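Local coordinates for protein acetylserotonin O-methyltransferase (Homo sapiens, PDB 4A6D) that catalyses the last step of melatonin synthesis, transferring a methyl group from S-adenosyl-L-methionine to N-acetylserotonin, and works as a homodimer, at residues Glu152-Met157 and Lys219-Phe224; Ile66-Ser69 and Lys74-Thr77. One frame throughout, in Å; residues are numbered along the deposited sequence.

Contact 1: residues Glu152-Met157 and Lys219-Phe224; sequences ERLQFM and KQHFSF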
# COMPACT_ATOMS: atom_id res chain seq x y z
N GLU A 152 16.18 -7.46 -15.10
CA GLU A 152 15.28 -6.36 -14.75
C GLU A 152 14.59 -5.80 -16.01
O GLU A 152 13.44 -5.37 -15.94
CB GLU A 152 16.02 -5.29 -13.91
CG GLU A 152 16.21 -5.72 -12.45
CD GLU A 152 17.55 -5.48 -11.76
OE1 GLU A 152 18.19 -4.44 -12.04
OE2 GLU A 152 17.95 -6.33 -10.93
N ARG A 153 15.26 -5.90 -17.18
CA ARG A 153 14.68 -5.49 -18.46
C ARG A 153 13.66 -6.55 -18.92
O ARG A 153 12.58 -6.17 -19.37
CB ARG A 153 15.75 -5.29 -19.51
CG ARG A 153 15.22 -4.73 -20.83
CD ARG A 153 16.19 -4.94 -21.96
NE ARG A 153 17.49 -4.33 -21.68
CZ ARG A 153 18.60 -5.01 -21.41
NH1 ARG A 153 18.57 -6.34 -21.36
NH2 ARG A 153 19.73 -4.37 -21.19
N LEU A 154 13.98 -7.86 -18.76
CA LEU A 154 13.06 -8.97 -19.06
C LEU A 154 11.80 -8.83 -18.20
O LEU A 154 10.69 -8.90 -18.74
CB LEU A 154 13.72 -10.35 -18.86
CG LEU A 154 12.83 -11.59 -19.12
CD1 LEU A 154 12.21 -11.58 -20.53
CD2 LEU A 154 13.60 -12.87 -18.90
N GLN A 155 11.96 -8.57 -16.88
CA GLN A 155 10.83 -8.38 -15.96
C GLN A 155 9.95 -7.19 -16.36
O GLN A 155 8.73 -7.35 -16.43
CB GLN A 155 11.29 -8.34 -14.47
CG GLN A 155 10.25 -7.82 -13.46
CD GLN A 155 9.20 -8.82 -13.00
OE1 GLN A 155 9.17 -9.23 -11.83
NE2 GLN A 155 8.25 -9.17 -13.87
N PHE A 156 10.55 -6.02 -16.67
CA PHE A 156 9.81 -4.83 -17.11
C PHE A 156 8.96 -5.18 -18.35
O PHE A 156 7.75 -4.91 -18.38
CB PHE A 156 10.76 -3.66 -17.42
CG PHE A 156 10.07 -2.37 -17.82
CD1 PHE A 156 9.57 -1.50 -16.85
CD2 PHE A 156 9.88 -2.04 -19.16
CE1 PHE A 156 8.90 -0.32 -17.22
CE2 PHE A 156 9.21 -0.86 -19.54
CZ PHE A 156 8.74 -0.00 -18.56
N MET A 157 9.60 -5.82 -19.35
CA MET A 157 9.01 -6.24 -20.62
C MET A 157 7.88 -7.24 -20.46
O MET A 157 6.87 -7.14 -21.16
CB MET A 157 10.09 -6.81 -21.53
CG MET A 157 10.94 -5.74 -22.18
SD MET A 157 12.27 -6.45 -23.17
CE MET A 157 11.31 -7.28 -24.47
N LYS A 219 13.25 -10.86 -29.12
CA LYS A 219 13.51 -11.98 -30.02
C LYS A 219 14.03 -13.22 -29.27
O LYS A 219 13.71 -14.34 -29.66
CB LYS A 219 14.44 -11.56 -31.16
CG LYS A 219 13.81 -10.49 -32.05
CD LYS A 219 14.75 -9.97 -33.12
CE LYS A 219 14.44 -10.53 -34.49
NZ LYS A 219 13.15 -10.03 -35.03
N GLN A 220 14.79 -13.01 -28.19
CA GLN A 220 15.37 -14.09 -27.37
C GLN A 220 14.39 -14.76 -26.41
O GLN A 220 14.59 -15.93 -26.07
CB GLN A 220 16.58 -13.57 -26.58
CG GLN A 220 17.86 -13.41 -27.40
CD GLN A 220 19.09 -13.21 -26.54
OE1 GLN A 220 20.20 -13.61 -26.92
NE2 GLN A 220 18.95 -12.57 -25.38
N HIS A 221 13.35 -14.04 -25.95
CA HIS A 221 12.40 -14.57 -24.97
C HIS A 221 10.93 -14.73 -25.42
O HIS A 221 10.14 -15.31 -24.68
CB HIS A 221 12.52 -13.81 -23.64
CG HIS A 221 13.85 -14.00 -22.96
ND1 HIS A 221 14.98 -13.30 -23.36
CD2 HIS A 221 14.20 -14.84 -21.95
CE1 HIS A 221 15.96 -13.72 -22.58
NE2 HIS A 221 15.54 -14.65 -21.72
N PHE A 222 10.58 -14.24 -26.63
CA PHE A 222 9.22 -14.32 -27.18
C PHE A 222 9.30 -14.82 -28.63
O PHE A 222 10.07 -14.25 -29.42
CB PHE A 222 8.51 -12.95 -27.09
CG PHE A 222 8.54 -12.29 -25.72
CD1 PHE A 222 9.60 -11.47 -25.35
CD2 PHE A 222 7.49 -12.46 -24.82
CE1 PHE A 222 9.64 -10.87 -24.09
CE2 PHE A 222 7.52 -11.85 -23.56
CZ PHE A 222 8.59 -11.05 -23.21
N SER A 223 8.54 -15.89 -28.98
CA SER A 223 8.58 -16.44 -30.35
C SER A 223 7.49 -15.92 -31.29
O SER A 223 6.37 -15.63 -30.85
CB SER A 223 8.64 -17.96 -30.35
OG SER A 223 9.07 -18.45 -31.62
N PHE A 224 7.84 -15.81 -32.59
CA PHE A 224 6.97 -15.28 -33.65
C PHE A 224 6.96 -16.20 -34.87
O PHE A 224 8.01 -16.57 -35.40
CB PHE A 224 7.41 -13.85 -34.03
CG PHE A 224 7.39 -12.82 -32.92
CD1 PHE A 224 8.48 -12.69 -32.05
CD2 PHE A 224 6.32 -11.96 -32.75
CE1 PHE A 224 8.47 -11.75 -31.02
CE2 PHE A 224 6.32 -11.00 -31.73
CZ PHE A 224 7.39 -10.91 -30.87
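L154 meets H221 and F222 with the two methyl groups at the end of its side chain. From CB, the chain runs to CG anti to the backbone N (chi1 178°), which carries the fork out from helix 150-161 toward the end of helix 212-221. There it divides. CD2 lies over one face of the imidazole, 4.0 Å from the ring centroid and 28° off its normal, a CH-pi contact whose closest atom is H221 CD2, 3.7 Å from L154 CD2. CD1 covers the root of the same side chain, with L154 CD1 3.8 Å from H221 CB, and also approaches F222, at the loose distance of 4.4 Å from L154 CD1 to F222 CE1. A branched leucine suits this place because its two methyls can serve two rings at once. One turn further along, the unbranched M157 is long and pliant enough to bring its terminal methyl obliquely to the phenyl ring, M157 CE standing 4.0 Å from F222 CE1. No hydrogen bond crosses between the segments, and the grip is apolar. A weak hydrogen bond from H221 ND1 to T217 O links the imidazole to the preceding turn of its own helix. F222 is the first residue beyond that helix to leave helical phi/psi, and its CB points toward helix 150-161. M157, whose side chain is about 6 Å from the bound S-adenosylmethionine, also packs on V214 and T217 and, like F222, touches A190; the contact thus joins helix 150-161 to the helix that follows strand 205-210 of the Rossmann-like methyltransferase domain.

Contact 2: residues Ile66-Ser69 and Lys74-Thr77; sequences ICVS and KVET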
# COMPACT_ATOMS: atom_id res chain seq x y z
N ILE A 66 -5.40 -14.33 4.83
CA ILE A 66 -5.64 -12.96 4.36
C ILE A 66 -6.21 -13.02 2.92
O ILE A 66 -7.20 -12.34 2.64
CB ILE A 66 -4.40 -12.05 4.51
CG1 ILE A 66 -4.08 -11.85 6.00
CG2 ILE A 66 -4.60 -10.69 3.81
CD1 ILE A 66 -2.69 -11.57 6.35
N CYS A 67 -5.65 -13.90 2.05
CA CYS A 67 -6.09 -14.09 0.66
C CYS A 67 -7.57 -14.50 0.58
O CYS A 67 -8.29 -14.02 -0.30
CB CYS A 67 -5.19 -15.07 -0.08
SG CYS A 67 -3.58 -14.39 -0.57
N VAL A 68 -8.02 -15.36 1.53
CA VAL A 68 -9.41 -15.81 1.63
C VAL A 68 -10.32 -14.61 1.98
O VAL A 68 -11.29 -14.39 1.26
CB VAL A 68 -9.58 -16.99 2.62
CG1 VAL A 68 -11.05 -17.39 2.73
CG2 VAL A 68 -8.73 -18.18 2.22
N SER A 69 -9.96 -13.82 3.02
CA SER A 69 -10.68 -12.60 3.43
C SER A 69 -10.75 -11.56 2.29
O SER A 69 -11.76 -10.86 2.16
CB SER A 69 -10.02 -11.97 4.65
OG SER A 69 -10.14 -12.83 5.77
N LYS A 74 -10.58 -19.20 -1.95
CA LYS A 74 -11.74 -19.81 -1.30
C LYS A 74 -11.22 -20.88 -0.34
O LYS A 74 -10.24 -21.55 -0.64
CB LYS A 74 -12.69 -20.46 -2.33
CG LYS A 74 -13.53 -19.51 -3.18
CD LYS A 74 -14.83 -20.16 -3.71
CE LYS A 74 -14.62 -21.16 -4.83
NZ LYS A 74 -15.90 -21.66 -5.41
N VAL A 75 -11.89 -21.04 0.81
CA VAL A 75 -11.49 -22.07 1.77
C VAL A 75 -12.66 -23.03 1.96
O VAL A 75 -13.81 -22.67 1.68
CB VAL A 75 -10.91 -21.49 3.10
CG1 VAL A 75 -11.98 -20.84 3.97
CG2 VAL A 75 -10.14 -22.55 3.88
N GLU A 76 -12.36 -24.27 2.36
CA GLU A 76 -13.33 -25.31 2.66
C GLU A 76 -12.78 -26.15 3.79
O GLU A 76 -11.57 -26.16 4.03
CB GLU A 76 -13.72 -26.15 1.40
CG GLU A 76 -12.91 -27.41 1.13
CD GLU A 76 -13.08 -28.00 -0.26
OE1 GLU A 76 -14.01 -28.82 -0.45
OE2 GLU A 76 -12.29 -27.64 -1.16
N THR A 77 -13.66 -26.83 4.51
CA THR A 77 -13.23 -27.64 5.63
C THR A 77 -13.42 -29.12 5.32
O THR A 77 -14.46 -29.52 4.79
CB THR A 77 -13.94 -27.15 6.89
OG1 THR A 77 -13.79 -25.72 6.95
CG2 THR A 77 -13.40 -27.80 8.17
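V68 and V75 face each other across the short link between helix 57-69 and strand 73-78, and V68 CG1 to V75 CG1, at 3.8 Å, is the closest approach. The two side chains cross at about a right angle, and both methyls of V68, CG1 and CG2, come to V75 CB from the helix side, each 4.1 Å from it. On V75 the touching methyl, CG1, lies between the backbone N and the carbonyl carbon (chi1 72°), which turns it to the helix. Short, beta-branched valines suit so close an approach, since little side chain is needed to fill it. K74 gives mainly its backbone, which V68 CG2 brushes, while its long charged chain starts out away from the helix, as befits an exposed strand residue.

Further out, Y84 of strand 81-86 packs on both valines, and R291 of the second subunit lies against them too. Backbone bonds of K74 with R85 and of E76 with F83 hold the strand in its hairpin, and a bond of C67 with L73 ties it to the helix end. The hairpin 73-78/81-86 following helix 57-69 is placed like the wing of a winged-helix domain, consistent with the HTH clan of this dimerisation domain.

Contact 2 comes first along the chain and closes before contact 1 opens. Their centres are 35 Å apart and their nearest atoms about 18 Å, so they do not touch, and they share no helix or strand. Residues 66-69 and 74-77 belong to the dimerisation domain, where a helix meets a hairpin. Residues 152-157 and 219-224 belong to the methyltransferase domain, whose seven-stranded sheet carries the cofactor site, and no other chain touches them. Contact 2 thus lies where the dimerisation domain meets R291 and Q297 of the second subunit's methyltransferase domain, while contact 1 lies beside the cofactor site of its own chain.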